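Long-range contact in adenovirus single-stranded dna-binding protein (Human adenovirus 5, PDB 1ANV), which binds single-stranded DNA and acts in the elongation phase of viral strand-displacement replication, unwinding the template without ATP by forming multimers, and speeds initiation: residues C223-K228 and P292-K297. Sequence-based numbering, arbitrary orientation.
With ZN (zinc ion), chain C; IUM (uranyl (VI) ion), chain D.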
ATOM      1  N   CYS A 223       5.506  -4.745   3.086  1.00 16.66           N
ATOM      2  CA  CYS A 223       6.120  -3.666   3.787  1.00 14.56           C
ATOM      3  C   CYS A 223       7.503  -4.088   4.180  1.00 17.73           C
ATOM      4  O   CYS A 223       8.086  -5.029   3.643  1.00 19.84           O
ATOM      5  CB  CYS A 223       5.340  -3.250   5.039  1.00 15.02           C
ATOM      6  SG  CYS A 223       5.270  -4.555   6.263  1.00 19.12           S
ATOM      7  N   GLU A 224       8.022  -3.385   5.153  1.00 17.08           N
ATOM      8  CA  GLU A 224       9.337  -3.721   5.624  1.00 21.62           C
ATOM      9  C   GLU A 224       9.319  -5.146   6.165  1.00 21.27           C
ATOM     10  O   GLU A 224      10.240  -5.911   5.962  1.00 26.21           O
ATOM     11  CB  GLU A 224       9.778  -2.700   6.690  1.00 24.63           C
ATOM     12  CG  GLU A 224      11.243  -2.814   7.137  1.00 53.87           C
ATOM     13  CD  GLU A 224      11.462  -2.093   8.436  1.00100.00           C
ATOM     14  OE1 GLU A 224      11.469  -0.790   8.309  1.00100.00           O
ATOM     15  OE2 GLU A 224      11.597  -2.668   9.505  1.00100.00           O
ATOM     16  N   CYS A 225       8.234  -5.520   6.828  1.00 12.65           N
ATOM     17  CA  CYS A 225       8.126  -6.837   7.399  1.00 14.03           C
ATOM     18  C   CYS A 225       8.213  -8.022   6.463  1.00 24.01           C
ATOM     19  O   CYS A 225       8.919  -8.984   6.735  1.00 25.70           O
ATOM     20  CB  CYS A 225       6.954  -6.920   8.347  1.00 16.31           C
ATOM     21  SG  CYS A 225       7.091  -5.515   9.468  1.00 24.26           S
ATOM     22  N   ASN A 226       7.480  -7.972   5.377  1.00 23.08           N
ATOM     23  CA  ASN A 226       7.507  -9.072   4.448  1.00 22.03           C
ATOM     24  C   ASN A 226       8.261  -8.662   3.213  1.00 27.62           C
ATOM     25  O   ASN A 226       7.981  -9.101   2.108  1.00 31.59           O
ATOM     26  CB  ASN A 226       6.085  -9.538   4.102  1.00 19.74           C
ATOM     27  CG  ASN A 226       5.218  -8.370   3.735  1.00 28.20           C
ATOM     28  OD1 ASN A 226       5.630  -7.210   3.913  1.00 41.09           O
ATOM     29  ND2 ASN A 226       4.037  -8.672   3.209  1.00 26.26           N
ATOM     30  N   SER A 227       9.224  -7.795   3.418  1.00 25.76           N
ATOM     31  CA  SER A 227      10.029  -7.304   2.318  1.00 25.16           C
ATOM     32  C   SER A 227      10.705  -8.424   1.533  1.00 30.97           C
ATOM     33  O   SER A 227      10.845  -8.365   0.318  1.00 29.37           O
ATOM     34  CB  SER A 227      11.115  -6.386   2.838  1.00 22.03           C
ATOM     35  OG  SER A 227      11.997  -7.178   3.621  1.00 36.34           O
ATOM     36  N   LYS A 228      11.179  -9.442   2.228  1.00 31.30           N
ATOM     37  CA  LYS A 228      11.873 -10.510   1.545  1.00 29.99           C
ATOM     38  C   LYS A 228      11.098 -11.804   1.517  1.00 42.47           C
ATOM     39  O   LYS A 228      10.505 -12.188   2.514  1.00 47.18           O
ATOM     40  CB  LYS A 228      13.253 -10.729   2.133  1.00 29.17           C
ATOM     41  CG  LYS A 228      14.043  -9.442   2.281  1.00 37.15           C
ATOM     42  CD  LYS A 228      15.414  -9.658   2.896  1.00 42.76           C
ATOM     43  CE  LYS A 228      16.531  -9.124   2.021  1.00 78.92           C
ATOM     44  NZ  LYS A 228      17.766  -9.912   2.149  1.00100.00           N
ATOM     45  N   PRO A 292       6.565  -8.643  14.533  1.00 45.08           N
ATOM     46  CA  PRO A 292       7.258  -7.554  13.874  1.00 39.37           C
ATOM     47  C   PRO A 292       6.318  -6.396  13.564  1.00 43.64           C
ATOM     48  O   PRO A 292       5.101  -6.564  13.467  1.00 47.23           O
ATOM     49  CB  PRO A 292       7.849  -8.120  12.581  1.00 37.67           C
ATOM     50  CG  PRO A 292       7.229  -9.495  12.378  1.00 45.93           C
ATOM     51  CD  PRO A 292       6.365  -9.784  13.598  1.00 43.95           C
ATOM     52  N   ASN A 293       6.922  -5.224  13.422  1.00 39.39           N
ATOM     53  CA  ASN A 293       6.243  -3.978  13.109  1.00 39.12           C
ATOM     54  C   ASN A 293       7.211  -3.004  12.464  1.00 40.06           C
ATOM     55  O   ASN A 293       8.332  -2.824  12.934  1.00 41.74           O
ATOM     56  CB  ASN A 293       5.611  -3.296  14.340  1.00 40.52           C
ATOM     57  CG  ASN A 293       5.374  -1.807  14.097  1.00100.00           C
ATOM     58  OD1 ASN A 293       6.106  -0.945  14.613  1.00100.00           O
ATOM     59  ND2 ASN A 293       4.361  -1.487  13.294  1.00 87.25           N
ATOM     60  N   CYS A 294       6.790  -2.368  11.384  1.00 28.14           N
ATOM     61  CA  CYS A 294       7.667  -1.410  10.761  1.00 24.53           C
ATOM     62  C   CYS A 294       6.993  -0.068  10.693  1.00 24.50           C
ATOM     63  O   CYS A 294       5.805   0.028  11.006  1.00 21.58           O
ATOM     64  CB  CYS A 294       8.240  -1.855   9.408  1.00 24.80           C
ATOM     65  SG  CYS A 294       6.989  -2.007   8.112  1.00 29.12           S
ATOM     66  N   ASP A 295       7.758   0.950  10.295  1.00 25.40           N
ATOM     67  CA  ASP A 295       7.239   2.302  10.193  1.00 22.57           C
ATOM     68  C   ASP A 295       6.873   2.703   8.754  1.00 21.60           C
ATOM     69  O   ASP A 295       6.967   3.872   8.351  1.00 16.26           O
ATOM     70  CB  ASP A 295       8.113   3.327  10.961  1.00 20.53           C
ATOM     71  CG  ASP A 295       7.456   3.867  12.200  1.00 65.18           C
ATOM     72  OD1 ASP A 295       7.557   3.351  13.308  1.00 69.86           O
ATOM     73  OD2 ASP A 295       6.756   4.945  11.976  1.00 94.29           O
ATOM     74  N   PHE A 296       6.429   1.701   7.993  1.00 14.40           N
ATOM     75  CA  PHE A 296       6.001   1.876   6.608  1.00 18.01           C
ATOM     76  C   PHE A 296       4.732   2.710   6.519  1.00 23.03           C
ATOM     77  O   PHE A 296       3.713   2.408   7.150  1.00 19.36           O
ATOM     78  CB  PHE A 296       5.750   0.508   5.973  1.00 17.97           C
ATOM     79  CG  PHE A 296       5.472   0.498   4.492  1.00 13.90           C
ATOM     80  CD1 PHE A 296       4.171   0.605   4.010  1.00  6.29           C
ATOM     81  CD2 PHE A 296       6.509   0.305   3.572  1.00 11.95           C
ATOM     82  CE1 PHE A 296       3.915   0.532   2.641  1.00  6.01           C
ATOM     83  CE2 PHE A 296       6.270   0.225   2.199  1.00  7.00           C
ATOM     84  CZ  PHE A 296       4.961   0.349   1.737  1.00  4.24           C
ATOM     85  N   LYS A 297       4.803   3.778   5.728  1.00 19.70           N
ATOM     86  CA  LYS A 297       3.677   4.685   5.570  1.00 13.78           C
ATOM     87  C   LYS A 297       3.783   5.426   4.260  1.00 11.65           C
ATOM     88  O   LYS A 297       4.797   6.056   3.988  1.00 17.28           O
ATOM     89  CB  LYS A 297       3.632   5.675   6.713  1.00  7.28           C
ATOM     90  CG  LYS A 297       2.409   6.558   6.716  1.00  1.00           C
ATOM     91  CD  LYS A 297       2.239   7.303   8.037  1.00 13.24           C
ATOM     92  CE  LYS A 297       1.277   8.483   7.948  1.00 51.86           C
ATOM     93  NZ  LYS A 297       1.515   9.516   8.972  1.00 79.02           N
TER
HETATM   94 ZN    ZN C 531       5.893  -4.012   8.408  1.00 25.21          ZN
HETATM   95  U   IUM D 532       7.972   1.927  14.560  1.00 42.27           U
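Cys223 and Cys225 meet Cys294 through a shared zinc ion, to which their SG atoms lie at 2.3, 2.2 and 2.3 Å respectively; Cys277 supplies the fourth thiolate. Cys223 and Cys294 present their sulfurs in the same way, with SG lodged between backbone N and carbonyl carbon (chi1 63° and 66°), whereas Cys225 turns SG anti to its carbonyl carbon (chi1 -50°). Two ligands separated by one residue can thus reach the same ion.

The tight part lies around the buried Cys223, Cys294 and Phe296. Cys223 CB sits over one face of the Phe296 ring, 4.2 Å from its centroid, a CH-pi contact displaced toward the rim, and Met70 of helix 64-83 also packs against the Phe296 side chain. On the Cys223 side, a type I turn from Glu224 to Ser227 shapes the chain, and Cys223 N donates to Asn226 OD1 at 2.6 Å. A weak hydrogen bond runs from Cys225 N to Cys223 SG.

Glu224, although exposed, lays its side chain against Cys294 CB and SG before its carboxylate pairs with Lys65. Looser is the exposed Pro292, whose CB approaches Cys225 SG only to 4.1 Å.

No hydrogen bond joins the two segments, so the zinc-thiolate bonds are their principal link; the weak N-H donation may temper the charge on Cys223 SG, and coordination by four cysteines is consistent with a structural zinc site.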